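Local coordinates for protein ATP-dependent Clp protease proteolytic subunit (Plasmodium falciparum, PDB 4GM2) that serves as an inactive, protease-like subunit of the caseinolytic (Clp) protease complex of the Plasmodium apicoplast and belongs to the peptidase S14 family, at residues A[29-34]-A[43-48]; A[37-42]-A[76-81]; A[62-67]-A[100-105]; A[68-73]-A[108-113]. All coordinates share one frame; numbering follows the deposited sequence.

Contact 1: A[29-34]-A[43-48]; sequences RIIFLS and EQIISQ
Ile31 and Gln48 meet between strand 30-33 and helix 39-55, the first two elements of a beta-alpha-beta unit that strand 61-67 completes in the parallel sheet of the Clp protease fold. Their side chains run past each other in opposite directions. The CG1 of Ile31 lies 3.8 Å from Gln48 CB and 3.5 Å from Gln48 OE1, so a methylene borders both aliphatic stem and amide oxygen. Ile31 holds CG1 anti to its own carbonyl carbon (chi1 -65°), which lays CD1 alongside Gln48 CB at 3.9 Å. Ile45 meets the strand more loosely, through Ile31 CG2 to Ile45 CG1 at 4.4 Å and between the CD1 atoms of Leu33 and Ile45. Such spacing suits an apolar strand-helix layer whose axes are 9.7 Å apart and nearly antiparallel (171°), as expected where a chain doubles back before its next parallel strand. Along the helix, Leu49 and Leu52 extend the seat of Ile31, while Ile30 and Phe32 turn away to meet Tyr54 and Ser47 of a neighbouring subunit. One water joins the layers: it accepts from Phe32 N at 2.8 Å and donates to Gln48 OE1 at 3.3 Å.

Contact 2: A[37-42]-A[76-81]; sequences IYPHIS and IINLNG
Asn78 reaches across to the carbonyl of Ile37, just ahead of helix 39-55, and its carboxamide is the hub of the contact. With CG anti to the backbone N (chi1 -165°), the side chain extends far enough for ND2 to donate to Ile37 O at 2.9 Å. The bond is fairly straight (162° at the hydrogen), and the acceptor lies close to the amide plane, although the donor is tilted from the plane of the Ile37 carbonyl. ND2 has a second acceptor in Asp84 OD2. On the other end of the group, OD1 receives Asn80 N at 2.9 Å from above its carbonyl plane. Bonds at both ends therefore fix the rotation of the amide in this buried position.

Pro39 runs alongside the same group, pointing the other way, its ring CD 3.8 Å from Asn78 CG. Beside it, Ile77 and Tyr38 meet at a slant, with Ile77 CB 3.7 Å from ring atom Tyr38 CE2. Ile77 CG2 also borders CE2, while the CG1 arm runs on past the ring to set CD1 3.6 Å from Ile37 O, the carbonyl that Asn78 also engages.

Two helix starts are thus brought together. Tyr38 occupies the N-cap position of helix 39-55, and its carbonyl accepts from Ile41 N and Ser42 N. Asn78 opens an Asx turn combined with a type I beta turn through Gly81, an arrangement that here leads into helix 81-94.

Contact 3: A[62-67]-A[100-105]; sequences HLYINS and YTYCLG
His62 touches Tyr102 where strands 61-67 and 99-103, second and third in the five-stranded parallel sheet of the Clp protease fold, begin to pair. His62 ND1 and Tyr102 OH are hydrogen-bonded at 2.7 Å, either possibly donating, with the hydroxyl at the imidazole edge. The Tyr100 ring lies beside His62, steeply inclined. Next, Leu63 bonds through N to Tyr100 O and through O to Tyr102 N, while its CD2 meets Thr101 CG2 at 4.0 Å on the face toward helix 110-116.

Tyr64 returns to the aromatic face. Its ring forms an offset stack with Tyr102, centroids 4.3 Å apart and planes 11° from parallel, and Leu104 CD1 touches its edge at 3.5 Å. Tyr102 sets CG anti to its carbonyl carbon (chi1 -50°), swinging the ring across to Tyr64 and His62. The Tyr64 hydroxyl bonds to that of Tyr54 on a neighbouring subunit, making the cluster part of the assembly interface.

Ile65 continues the pattern, donating from N to Tyr102 O at 2.7 Å and accepting Leu104 N on its O, almost straight (173°). Past Cys103 the partner strand turns a corner, and there Asn66 OD1, hydrogen-bonded to Lys106 N, lies 3.5 Å from Gly105 CA.

Contact 4: A[68-73]-A[108-113]; sequences TGDIDN and YGIACI
Gly69 and Asp70, in a type II' beta turn, pack against Ile110 and Ala111 at the start of helix 110-116, so this is a buried contact of backbone with apolar side chains deep in the subunit. Gly69 CA lies 3.3 Å from Tyr108 O in a CA-H...O contact, and the same carbonyl accepts Ala111 N in the first turn of the helix. Ile110 carries its CG1 between backbone N and carbonyl carbon (chi1 60°), which turns the ethyl arm onto the turn: CG1 lies 3.8 Å from Gly69 CA, and CD1 is 3.7 Å from Asp70 CB. Ala111 CB completes the apolar seat 3.9 Å from Gly69 N. Thr68 CG2 meets the Tyr108 ring at CD2, 3.9 Å away, while its OG1 donates to Ile71 O at 2.9 Å within the turn. Asp70 sends its OD2 to Tyr137 OH.

Gly109, with positive phi, joins strand 106-108 to the helix where active ClpP relatives probably carry the nucleophilic serine; the Gly69 turn probably corresponds to their oxyanion-hole loop. The chemistry is backbone and apolar packing, and at the expected nucleophile position glycine offers no hydroxyl, consistent with an inactive subunit.

From the N terminus, contact 1 closes the short strand-to-helix connection of a beta-alpha-beta unit, bringing helix 39-55 back over strand 30-33. Contact 2 begins inside that connection and ends well beyond it, so the two cross, and it ties the start of the helix to the approach of helix 81-94. Contacts 3 and 4 close later loops about as long as that of contact 2. They cross each other and both cross contact 2, while contact 1 precedes both. The sheet unites contacts 1 and 3, since strands 30-33 and 61-67 are neighbours in it. Probable hydrogen bonds join contact 2 to contact 4, and another, Ser67 O to Tyr108 N, ties contact 4 to the sheet.

Contact 1: A[29-34]-A[43-48]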
loop_
_atom_site.group_PDB
_atom_site.type_symbol
_atom_site.label_atom_id
_atom_site.label_comp_id
_atom_site.label_asym_id
_atom_site.label_seq_id
_atom_site.Cartn_x
_atom_site.Cartn_y
_atom_site.Cartn_z
ATOM N N ARG A 29 -23.852 0.436 11.965
ATOM C CA ARG A 29 -24.480 -0.882 11.783
ATOM C C ARG A 29 -25.074 -1.067 10.376
ATOM O O ARG A 29 -26.140 -1.670 10.200
ATOM C CB ARG A 29 -25.515 -1.163 12.879
ATOM C CG ARG A 29 -24.914 -1.285 14.266
ATOM C CD ARG A 29 -25.968 -1.550 15.333
ATOM N NE ARG A 29 -26.386 -2.953 15.415
ATOM C CZ ARG A 29 -25.647 -3.939 15.926
ATOM N NH1 ARG A 29 -24.426 -3.703 16.393
ATOM N NH2 ARG A 29 -26.125 -5.177 15.956
ATOM N N ILE A 30 -24.369 -0.547 9.376
ATOM C CA ILE A 30 -24.775 -0.718 7.983
ATOM C C ILE A 30 -23.853 -1.697 7.255
ATOM O O ILE A 30 -22.628 -1.581 7.306
ATOM C CB ILE A 30 -24.819 0.635 7.227
ATOM C CG1 ILE A 30 -25.827 1.585 7.882
ATOM C CG2 ILE A 30 -25.164 0.423 5.757
ATOM C CD1 ILE A 30 -25.749 3.012 7.384
ATOM N N ILE A 31 -24.457 -2.676 6.597
ATOM C CA ILE A 31 -23.748 -3.517 5.636
ATOM C C ILE A 31 -24.315 -3.166 4.266
ATOM O O ILE A 31 -25.529 -3.290 4.033
ATOM C CB ILE A 31 -23.939 -5.022 5.927
ATOM C CG1 ILE A 31 -23.305 -5.394 7.264
ATOM C CG2 ILE A 31 -23.323 -5.865 4.822
ATOM C CD1 ILE A 31 -23.847 -6.671 7.860
ATOM N N PHE A 32 -23.447 -2.708 3.371
ATOM C CA PHE A 32 -23.886 -2.304 2.038
ATOM C C PHE A 32 -23.362 -3.255 0.964
ATOM O O PHE A 32 -22.220 -3.132 0.526
ATOM C CB PHE A 32 -23.476 -0.845 1.764
ATOM C CG PHE A 32 -23.920 -0.306 0.422
ATOM C CD1 PHE A 32 -24.978 -0.886 -0.286
ATOM C CD2 PHE A 32 -23.296 0.816 -0.119
ATOM C CE1 PHE A 32 -25.380 -0.375 -1.513
ATOM C CE2 PHE A 32 -23.696 1.332 -1.344
ATOM C CZ PHE A 32 -24.741 0.738 -2.041
ATOM N N LEU A 33 -24.195 -4.212 0.555
ATOM C CA LEU A 33 -23.857 -5.070 -0.579
ATOM C C LEU A 33 -24.124 -4.290 -1.854
ATOM O O LEU A 33 -25.275 -3.991 -2.169
ATOM C CB LEU A 33 -24.662 -6.374 -0.562
ATOM C CG LEU A 33 -24.609 -7.271 -1.814
ATOM C CD1 LEU A 33 -23.191 -7.711 -2.148
ATOM C CD2 LEU A 33 -25.516 -8.484 -1.665
ATOM N N SER A 34 -23.055 -3.953 -2.571
ATOM C CA SER A 34 -23.155 -3.086 -3.746
ATOM C C SER A 34 -22.395 -3.639 -4.942
ATOM O O SER A 34 -21.901 -2.880 -5.774
ATOM C CB SER A 34 -22.632 -1.694 -3.413
ATOM O OG SER A 34 -21.299 -1.769 -2.948
ATOM N N GLU A 43 -18.093 -13.780 2.510
ATOM C CA GLU A 43 -17.261 -13.872 3.700
ATOM C C GLU A 43 -17.312 -12.573 4.510
ATOM O O GLU A 43 -17.385 -12.607 5.736
ATOM C CB GLU A 43 -15.828 -14.199 3.300
ATOM C CG GLU A 43 -14.800 -14.006 4.396
ATOM C CD GLU A 43 -13.397 -13.948 3.838
ATOM O OE1 GLU A 43 -12.884 -15.004 3.391
ATOM O OE2 GLU A 43 -12.815 -12.839 3.837
ATOM N N GLN A 44 -17.286 -11.439 3.813
ATOM C CA GLN A 44 -17.341 -10.124 4.447
ATOM C C GLN A 44 -18.688 -9.832 5.106
ATOM O O GLN A 44 -18.732 -9.238 6.184
ATOM C CB GLN A 44 -17.019 -9.030 3.437
ATOM C CG GLN A 44 -15.541 -8.869 3.146
ATOM C CD GLN A 44 -15.277 -7.930 1.983
ATOM O OE1 GLN A 44 -16.125 -7.105 1.624
ATOM N NE2 GLN A 44 -14.098 -8.051 1.386
ATOM N N ILE A 45 -19.775 -10.236 4.451
ATOM C CA ILE A 45 -21.121 -10.081 5.000
ATOM C C ILE A 45 -21.260 -10.860 6.308
ATOM O O ILE A 45 -21.709 -10.312 7.317
ATOM C CB ILE A 45 -22.200 -10.515 3.987
ATOM C CG1 ILE A 45 -22.193 -9.574 2.776
ATOM C CG2 ILE A 45 -23.580 -10.538 4.635
ATOM C CD1 ILE A 45 -22.908 -10.118 1.553
ATOM N N ILE A 46 -20.860 -12.130 6.292
ATOM C CA ILE A 46 -20.900 -12.961 7.493
ATOM C C ILE A 46 -20.009 -12.376 8.594
ATOM O O ILE A 46 -20.421 -12.296 9.753
ATOM C CB ILE A 46 -20.536 -14.432 7.188
ATOM C CG1 ILE A 46 -21.631 -15.074 6.329
ATOM C CG2 ILE A 46 -20.352 -15.227 8.475
ATOM C CD1 ILE A 46 -21.224 -16.366 5.647
ATOM N N SER A 47 -18.803 -11.946 8.225
ATOM C CA SER A 47 -17.881 -11.349 9.187
ATOM C C SER A 47 -18.468 -10.105 9.848
ATOM O O SER A 47 -18.360 -9.940 11.061
ATOM C CB SER A 47 -16.546 -11.014 8.528
ATOM O OG SER A 47 -15.848 -12.199 8.206
ATOM N N GLN A 48 -19.095 -9.249 9.043
ATOM C CA GLN A 48 -19.701 -8.024 9.535
ATOM C C GLN A 48 -20.935 -8.297 10.390
ATOM O O GLN A 48 -21.158 -7.615 11.399
ATOM C CB GLN A 48 -20.044 -7.095 8.380
ATOM C CG GLN A 48 -18.845 -6.346 7.821
ATOM C CD GLN A 48 -19.152 -5.690 6.494
ATOM O OE1 GLN A 48 -19.967 -4.771 6.414
ATOM N NE2 GLN A 48 -18.506 -6.163 5.443
HETATM O O HOH W 1 -20.732 -2.551 4.099
#

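Contact 2: A[37-42]-A[76-81]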
loop_
_atom_site.group_PDB
_atom_site.type_symbol
_atom_site.label_atom_id
_atom_site.label_comp_id
_atom_site.label_asym_id
_atom_site.label_seq_id
_atom_site.Cartn_x
_atom_site.Cartn_y
_atom_site.Cartn_z
ATOM N N ILE A 37 -22.044 -10.973 -5.612
ATOM C CA ILE A 37 -21.588 -11.659 -4.401
ATOM C C ILE A 37 -20.458 -12.643 -4.728
ATOM O O ILE A 37 -20.684 -13.850 -4.864
ATOM C CB ILE A 37 -22.746 -12.350 -3.633
ATOM C CG1 ILE A 37 -23.978 -11.439 -3.580
ATOM C CG2 ILE A 37 -22.301 -12.745 -2.224
ATOM C CD1 ILE A 37 -25.183 -12.065 -2.917
ATOM N N TYR A 38 -19.248 -12.101 -4.868
ATOM C CA TYR A 38 -18.028 -12.896 -5.032
ATOM C C TYR A 38 -17.749 -13.699 -3.759
ATOM O O TYR A 38 -18.255 -13.349 -2.691
ATOM C CB TYR A 38 -16.826 -11.987 -5.306
ATOM C CG TYR A 38 -16.964 -11.075 -6.502
ATOM C CD1 TYR A 38 -17.309 -9.734 -6.340
ATOM C CD2 TYR A 38 -16.729 -11.545 -7.795
ATOM C CE1 TYR A 38 -17.432 -8.890 -7.431
ATOM C CE2 TYR A 38 -16.847 -10.707 -8.893
ATOM C CZ TYR A 38 -17.201 -9.385 -8.705
ATOM O OH TYR A 38 -17.321 -8.549 -9.787
ATOM N N PRO A 39 -16.929 -14.769 -3.860
ATOM C CA PRO A 39 -16.560 -15.565 -2.680
ATOM C C PRO A 39 -16.150 -14.729 -1.461
ATOM O O PRO A 39 -16.565 -15.041 -0.342
ATOM C CB PRO A 39 -15.379 -16.399 -3.178
ATOM C CG PRO A 39 -15.651 -16.584 -4.633
ATOM C CD PRO A 39 -16.416 -15.373 -5.106
ATOM N N HIS A 40 -15.367 -13.674 -1.680
ATOM C CA HIS A 40 -14.891 -12.825 -0.586
ATOM C C HIS A 40 -15.943 -11.893 -0.040
ATOM O O HIS A 40 -15.838 -11.439 1.105
ATOM C CB HIS A 40 -13.654 -12.037 -1.006
ATOM C CG HIS A 40 -13.916 -11.019 -2.083
ATOM N ND1 HIS A 40 -14.241 -9.744 -1.808
ATOM C CD2 HIS A 40 -13.883 -11.127 -3.473
ATOM C CE1 HIS A 40 -14.410 -9.064 -2.959
ATOM N NE2 HIS A 40 -14.192 -9.913 -3.978
ATOM N N ILE A 41 -16.956 -11.593 -0.850
ATOM C CA ILE A 41 -18.052 -10.714 -0.434
ATOM C C ILE A 41 -18.937 -11.405 0.599
ATOM O O ILE A 41 -19.278 -10.811 1.623
ATOM C CB ILE A 41 -18.887 -10.215 -1.642
ATOM C CG1 ILE A 41 -18.083 -9.212 -2.489
ATOM C CG2 ILE A 41 -20.225 -9.636 -1.196
ATOM C CD1 ILE A 41 -17.662 -7.937 -1.782
ATOM N N SER A 42 -19.291 -12.663 0.335
ATOM C CA SER A 42 -20.134 -13.431 1.253
ATOM C C SER A 42 -19.415 -13.672 2.577
ATOM O O SER A 42 -20.043 -13.733 3.635
ATOM C CB SER A 42 -20.609 -14.746 0.618
ATOM O OG SER A 42 -19.528 -15.533 0.150
ATOM N N ILE A 76 -20.814 -16.530 -14.358
ATOM C CA ILE A 76 -20.958 -16.840 -12.946
ATOM C C ILE A 76 -19.658 -16.479 -12.234
ATOM O O ILE A 76 -18.584 -16.978 -12.582
ATOM C CB ILE A 76 -21.366 -18.315 -12.726
ATOM C CG1 ILE A 76 -22.878 -18.461 -12.912
ATOM C CG2 ILE A 76 -20.980 -18.802 -11.337
ATOM C CD1 ILE A 76 -23.343 -19.883 -13.141
ATOM N N ILE A 77 -19.768 -15.588 -11.250
ATOM C CA ILE A 77 -18.606 -15.084 -10.516
ATOM C C ILE A 77 -18.426 -15.772 -9.163
ATOM O O ILE A 77 -17.462 -15.504 -8.441
ATOM C CB ILE A 77 -18.643 -13.543 -10.349
ATOM C CG1 ILE A 77 -20.022 -13.049 -9.885
ATOM C CG2 ILE A 77 -18.256 -12.866 -11.656
ATOM C CD1 ILE A 77 -20.296 -13.207 -8.400
ATOM N N ASN A 78 -19.364 -16.654 -8.830
ATOM C CA ASN A 78 -19.299 -17.436 -7.605
ATOM C C ASN A 78 -19.886 -18.817 -7.840
ATOM O O ASN A 78 -21.099 -18.968 -8.037
ATOM C CB ASN A 78 -20.035 -16.720 -6.464
ATOM C CG ASN A 78 -19.696 -17.289 -5.093
ATOM O OD1 ASN A 78 -19.202 -18.411 -4.969
ATOM N ND2 ASN A 78 -19.965 -16.506 -4.049
ATOM N N LEU A 79 -19.021 -19.826 -7.822
ATOM C CA LEU A 79 -19.458 -21.201 -8.054
ATOM C C LEU A 79 -20.265 -21.733 -6.868
ATOM O O LEU A 79 -21.036 -22.679 -7.009
ATOM C CB LEU A 79 -18.264 -22.116 -8.364
ATOM C CG LEU A 79 -17.389 -21.816 -9.589
ATOM C CD1 LEU A 79 -16.183 -22.736 -9.617
ATOM C CD2 LEU A 79 -18.165 -21.935 -10.889
ATOM N N ASN A 80 -20.101 -21.098 -5.712
ATOM C CA ASN A 80 -20.765 -21.525 -4.482
ATOM C C ASN A 80 -21.748 -20.485 -3.944
ATOM O O ASN A 80 -22.030 -20.438 -2.741
ATOM C CB ASN A 80 -19.712 -21.899 -3.442
ATOM C CG ASN A 80 -18.802 -23.013 -3.924
ATOM O OD1 ASN A 80 -19.247 -24.141 -4.133
ATOM N ND2 ASN A 80 -17.526 -22.698 -4.121
ATOM N N GLY A 81 -22.274 -19.673 -4.861
ATOM C CA GLY A 81 -23.204 -18.593 -4.545
ATOM C C GLY A 81 -24.406 -19.003 -3.715
ATOM O O GLY A 81 -24.696 -18.379 -2.697
#

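Contact 3: A[62-67]-A[100-105]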
loop_
_atom_site.group_PDB
_atom_site.type_symbol
_atom_site.label_atom_id
_atom_site.label_comp_id
_atom_site.label_asym_id
_atom_site.label_seq_id
_atom_site.Cartn_x
_atom_site.Cartn_y
_atom_site.Cartn_z
ATOM N N HIS A 62 -28.651 -2.941 9.350
ATOM C CA HIS A 62 -29.235 -2.449 8.112
ATOM C C HIS A 62 -28.483 -2.945 6.915
ATOM O O HIS A 62 -27.409 -2.434 6.577
ATOM C CB HIS A 62 -29.303 -0.929 8.129
ATOM C CG HIS A 62 -30.076 -0.374 9.299
ATOM N ND1 HIS A 62 -31.410 -0.199 9.268
ATOM C CD2 HIS A 62 -29.655 0.028 10.565
ATOM C CE1 HIS A 62 -31.825 0.297 10.448
ATOM N NE2 HIS A 62 -30.750 0.434 11.242
ATOM N N LEU A 63 -29.048 -3.958 6.267
ATOM C CA LEU A 63 -28.447 -4.566 5.089
ATOM C C LEU A 63 -28.981 -3.931 3.810
ATOM O O LEU A 63 -30.094 -4.225 3.377
ATOM C CB LEU A 63 -28.696 -6.078 5.079
ATOM C CG LEU A 63 -28.163 -6.900 3.904
ATOM C CD1 LEU A 63 -26.669 -6.711 3.720
ATOM C CD2 LEU A 63 -28.494 -8.370 4.102
ATOM N N TYR A 64 -28.179 -3.055 3.216
ATOM C CA TYR A 64 -28.540 -2.422 1.954
ATOM C C TYR A 64 -28.044 -3.270 0.792
ATOM O O TYR A 64 -26.891 -3.717 0.783
ATOM C CB TYR A 64 -27.963 -1.005 1.876
ATOM C CG TYR A 64 -28.667 -0.005 2.762
ATOM C CD1 TYR A 64 -28.351 0.106 4.119
ATOM C CD2 TYR A 64 -29.645 0.837 2.245
ATOM C CE1 TYR A 64 -28.998 1.024 4.933
ATOM C CE2 TYR A 64 -30.298 1.757 3.050
ATOM C CZ TYR A 64 -29.970 1.847 4.391
ATOM O OH TYR A 64 -30.617 2.763 5.183
ATOM N N ILE A 65 -28.915 -3.491 -0.187
ATOM C CA ILE A 65 -28.603 -4.392 -1.292
ATOM C C ILE A 65 -28.767 -3.732 -2.649
ATOM O O ILE A 65 -29.829 -3.199 -2.971
ATOM C CB ILE A 65 -29.447 -5.686 -1.227
ATOM C CG1 ILE A 65 -29.094 -6.486 0.034
ATOM C CG2 ILE A 65 -29.219 -6.536 -2.468
ATOM C CD1 ILE A 65 -30.073 -7.588 0.368
ATOM N N ASN A 66 -27.690 -3.759 -3.429
ATOM C CA ASN A 66 -27.719 -3.380 -4.836
ATOM C C ASN A 66 -26.792 -4.327 -5.589
ATOM O O ASN A 66 -25.620 -4.023 -5.810
ATOM C CB ASN A 66 -27.292 -1.923 -5.018
ATOM C CG ASN A 66 -27.536 -1.410 -6.426
ATOM O OD1 ASN A 66 -28.333 -1.966 -7.177
ATOM N ND2 ASN A 66 -26.847 -0.335 -6.787
ATOM N N SER A 67 -27.326 -5.485 -5.967
ATOM C CA SER A 67 -26.508 -6.594 -6.458
ATOM C C SER A 67 -27.180 -7.395 -7.567
ATOM O O SER A 67 -28.407 -7.504 -7.614
ATOM C CB SER A 67 -26.169 -7.532 -5.299
ATOM O OG SER A 67 -25.388 -8.627 -5.737
ATOM N N TYR A 100 -32.684 -5.549 8.878
ATOM C CA TYR A 100 -33.600 -4.952 7.919
ATOM C C TYR A 100 -32.899 -4.936 6.573
ATOM O O TYR A 100 -31.705 -4.655 6.509
ATOM C CB TYR A 100 -33.965 -3.515 8.320
ATOM C CG TYR A 100 -34.490 -3.320 9.736
ATOM C CD1 TYR A 100 -34.985 -4.392 10.489
ATOM C CD2 TYR A 100 -34.527 -2.044 10.305
ATOM C CE1 TYR A 100 -35.473 -4.203 11.773
ATOM C CE2 TYR A 100 -35.015 -1.843 11.588
ATOM C CZ TYR A 100 -35.487 -2.923 12.319
ATOM O OH TYR A 100 -35.974 -2.726 13.596
ATOM N N THR A 101 -33.628 -5.238 5.503
ATOM C CA THR A 101 -33.058 -5.184 4.153
ATOM C C THR A 101 -33.638 -4.022 3.343
ATOM O O THR A 101 -34.828 -3.706 3.456
ATOM C CB THR A 101 -33.232 -6.510 3.383
ATOM O OG1 THR A 101 -34.606 -6.911 3.408
ATOM C CG2 THR A 101 -32.385 -7.609 3.999
ATOM N N TYR A 102 -32.784 -3.381 2.547
ATOM C CA TYR A 102 -33.185 -2.267 1.685
ATOM C C TYR A 102 -32.629 -2.490 0.287
ATOM O O TYR A 102 -31.413 -2.541 0.115
ATOM C CB TYR A 102 -32.636 -0.942 2.218
ATOM C CG TYR A 102 -32.889 -0.669 3.686
ATOM C CD1 TYR A 102 -32.136 -1.307 4.678
ATOM C CD2 TYR A 102 -33.859 0.251 4.083
ATOM C CE1 TYR A 102 -32.361 -1.054 6.018
ATOM C CE2 TYR A 102 -34.087 0.513 5.425
ATOM C CZ TYR A 102 -33.337 -0.143 6.384
ATOM O OH TYR A 102 -33.560 0.111 7.713
ATOM N N CYS A 103 -33.500 -2.632 -0.711
ATOM C CA CYS A 103 -33.020 -2.765 -2.083
ATOM C C CYS A 103 -32.859 -1.398 -2.724
ATOM O O CYS A 103 -33.825 -0.644 -2.854
ATOM C CB CYS A 103 -33.918 -3.657 -2.939
ATOM S SG CYS A 103 -33.242 -3.946 -4.599
ATOM N N LEU A 104 -31.626 -1.096 -3.125
ATOM C CA LEU A 104 -31.261 0.218 -3.642
ATOM C C LEU A 104 -31.224 0.313 -5.169
ATOM O O LEU A 104 -30.855 1.353 -5.716
ATOM C CB LEU A 104 -29.914 0.649 -3.052
ATOM C CG LEU A 104 -29.892 1.658 -1.899
ATOM C CD1 LEU A 104 -31.008 1.440 -0.887
ATOM C CD2 LEU A 104 -28.535 1.618 -1.226
ATOM N N GLY A 105 -31.611 -0.763 -5.851
ATOM C CA GLY A 105 -31.595 -0.799 -7.310
ATOM C C GLY A 105 -31.886 -2.176 -7.867
ATOM O O GLY A 105 -32.916 -2.389 -8.504
#

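Contact 4: A[68-73]-A[108-113]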
loop_
_atom_site.group_PDB
_atom_site.type_symbol
_atom_site.label_atom_id
_atom_site.label_comp_id
_atom_site.label_asym_id
_atom_site.label_seq_id
_atom_site.Cartn_x
_atom_site.Cartn_y
_atom_site.Cartn_z
ATOM N N THR A 68 -26.354 -7.964 -8.444
ATOM C CA THR A 68 -26.820 -8.858 -9.508
ATOM C C THR A 68 -26.613 -10.329 -9.124
ATOM O O THR A 68 -26.679 -11.227 -9.972
ATOM C CB THR A 68 -26.151 -8.543 -10.865
ATOM O OG1 THR A 68 -24.723 -8.599 -10.735
ATOM C CG2 THR A 68 -26.557 -7.156 -11.353
ATOM N N GLY A 69 -26.369 -10.563 -7.836
ATOM C CA GLY A 69 -26.247 -11.913 -7.296
ATOM C C GLY A 69 -24.920 -12.567 -7.611
ATOM O O GLY A 69 -23.865 -11.966 -7.416
ATOM N N ASP A 70 -24.980 -13.801 -8.106
ATOM C CA ASP A 70 -23.779 -14.572 -8.438
ATOM C C ASP A 70 -23.389 -14.497 -9.913
ATOM O O ASP A 70 -22.455 -15.175 -10.341
ATOM C CB ASP A 70 -23.929 -16.036 -8.006
ATOM C CG ASP A 70 -25.037 -16.765 -8.753
ATOM O OD1 ASP A 70 -25.966 -16.106 -9.268
ATOM O OD2 ASP A 70 -24.977 -18.012 -8.815
ATOM N N ILE A 71 -24.109 -13.690 -10.688
ATOM C CA ILE A 71 -23.747 -13.463 -12.093
ATOM C C ILE A 71 -23.271 -12.032 -12.339
ATOM O O ILE A 71 -23.682 -11.090 -11.652
ATOM C CB ILE A 71 -24.869 -13.864 -13.099
ATOM C CG1 ILE A 71 -26.163 -13.071 -12.871
ATOM C CG2 ILE A 71 -25.137 -15.364 -13.050
ATOM C CD1 ILE A 71 -26.341 -11.887 -13.800
ATOM N N ASP A 72 -22.387 -11.890 -13.319
ATOM C CA ASP A 72 -21.861 -10.593 -13.708
ATOM C C ASP A 72 -21.417 -10.644 -15.166
ATOM O O ASP A 72 -20.406 -11.271 -15.491
ATOM C CB ASP A 72 -20.701 -10.190 -12.794
ATOM C CG ASP A 72 -20.148 -8.826 -13.129
ATOM O OD1 ASP A 72 -20.944 -7.934 -13.489
ATOM O OD2 ASP A 72 -18.917 -8.648 -13.039
ATOM N N ASN A 73 -22.181 -9.975 -16.030
ATOM C CA ASN A 73 -22.008 -10.061 -17.483
ATOM C C ASN A 73 -22.045 -11.503 -17.978
ATOM O O ASN A 73 -21.046 -12.023 -18.478
ATOM C CB ASN A 73 -20.724 -9.357 -17.942
ATOM C CG ASN A 73 -20.867 -7.851 -17.984
ATOM O OD1 ASN A 73 -21.244 -7.221 -16.993
ATOM N ND2 ASN A 73 -20.562 -7.262 -19.135
ATOM N N TYR A 108 -30.921 -9.427 -7.726
ATOM C CA TYR A 108 -31.141 -10.532 -8.651
ATOM C C TYR A 108 -30.606 -11.850 -8.104
ATOM O O TYR A 108 -29.572 -11.883 -7.438
ATOM C CB TYR A 108 -30.493 -10.239 -10.006
ATOM C CG TYR A 108 -31.004 -9.004 -10.723
ATOM C CD1 TYR A 108 -32.269 -8.475 -10.453
ATOM C CD2 TYR A 108 -30.233 -8.387 -11.705
ATOM C CE1 TYR A 108 -32.737 -7.356 -11.122
ATOM C CE2 TYR A 108 -30.693 -7.266 -12.380
ATOM C CZ TYR A 108 -31.945 -6.756 -12.086
ATOM O OH TYR A 108 -32.400 -5.643 -12.754
ATOM N N GLY A 109 -31.326 -12.933 -8.388
ATOM C CA GLY A 109 -30.900 -14.275 -8.013
ATOM C C GLY A 109 -30.717 -14.457 -6.523
ATOM O O GLY A 109 -31.663 -14.309 -5.746
ATOM N N ILE A 110 -29.491 -14.776 -6.122
ATOM C CA ILE A 110 -29.198 -15.037 -4.716
ATOM C C ILE A 110 -29.294 -13.760 -3.880
ATOM O O ILE A 110 -29.515 -13.818 -2.666
ATOM C CB ILE A 110 -27.845 -15.759 -4.517
ATOM C CG1 ILE A 110 -26.676 -14.922 -5.058
ATOM C CG2 ILE A 110 -27.885 -17.135 -5.174
ATOM C CD1 ILE A 110 -25.307 -15.395 -4.612
ATOM N N ALA A 111 -29.149 -12.611 -4.537
ATOM C CA ALA A 111 -29.327 -11.324 -3.875
ATOM C C ALA A 111 -30.802 -11.066 -3.561
ATOM O O ALA A 111 -31.123 -10.377 -2.591
ATOM C CB ALA A 111 -28.747 -10.200 -4.716
ATOM N N CYS A 112 -31.691 -11.627 -4.381
ATOM C CA CYS A 112 -33.134 -11.547 -4.137
ATOM C C CYS A 112 -33.539 -12.404 -2.936
ATOM O O CYS A 112 -34.350 -11.977 -2.109
ATOM C CB CYS A 112 -33.920 -11.965 -5.380
ATOM S SG CYS A 112 -35.712 -11.783 -5.239
ATOM N N ILE A 113 -32.973 -13.607 -2.852
ATOM C CA ILE A 113 -33.152 -14.488 -1.697
ATOM C C ILE A 113 -32.718 -13.760 -0.426
ATOM O O ILE A 113 -33.434 -13.748 0.585
ATOM C CB ILE A 113 -32.328 -15.788 -1.858
ATOM C CG1 ILE A 113 -32.857 -16.612 -3.034
ATOM C CG2 ILE A 113 -32.342 -16.609 -0.574
ATOM C CD1 ILE A 113 -31.885 -17.652 -3.545
#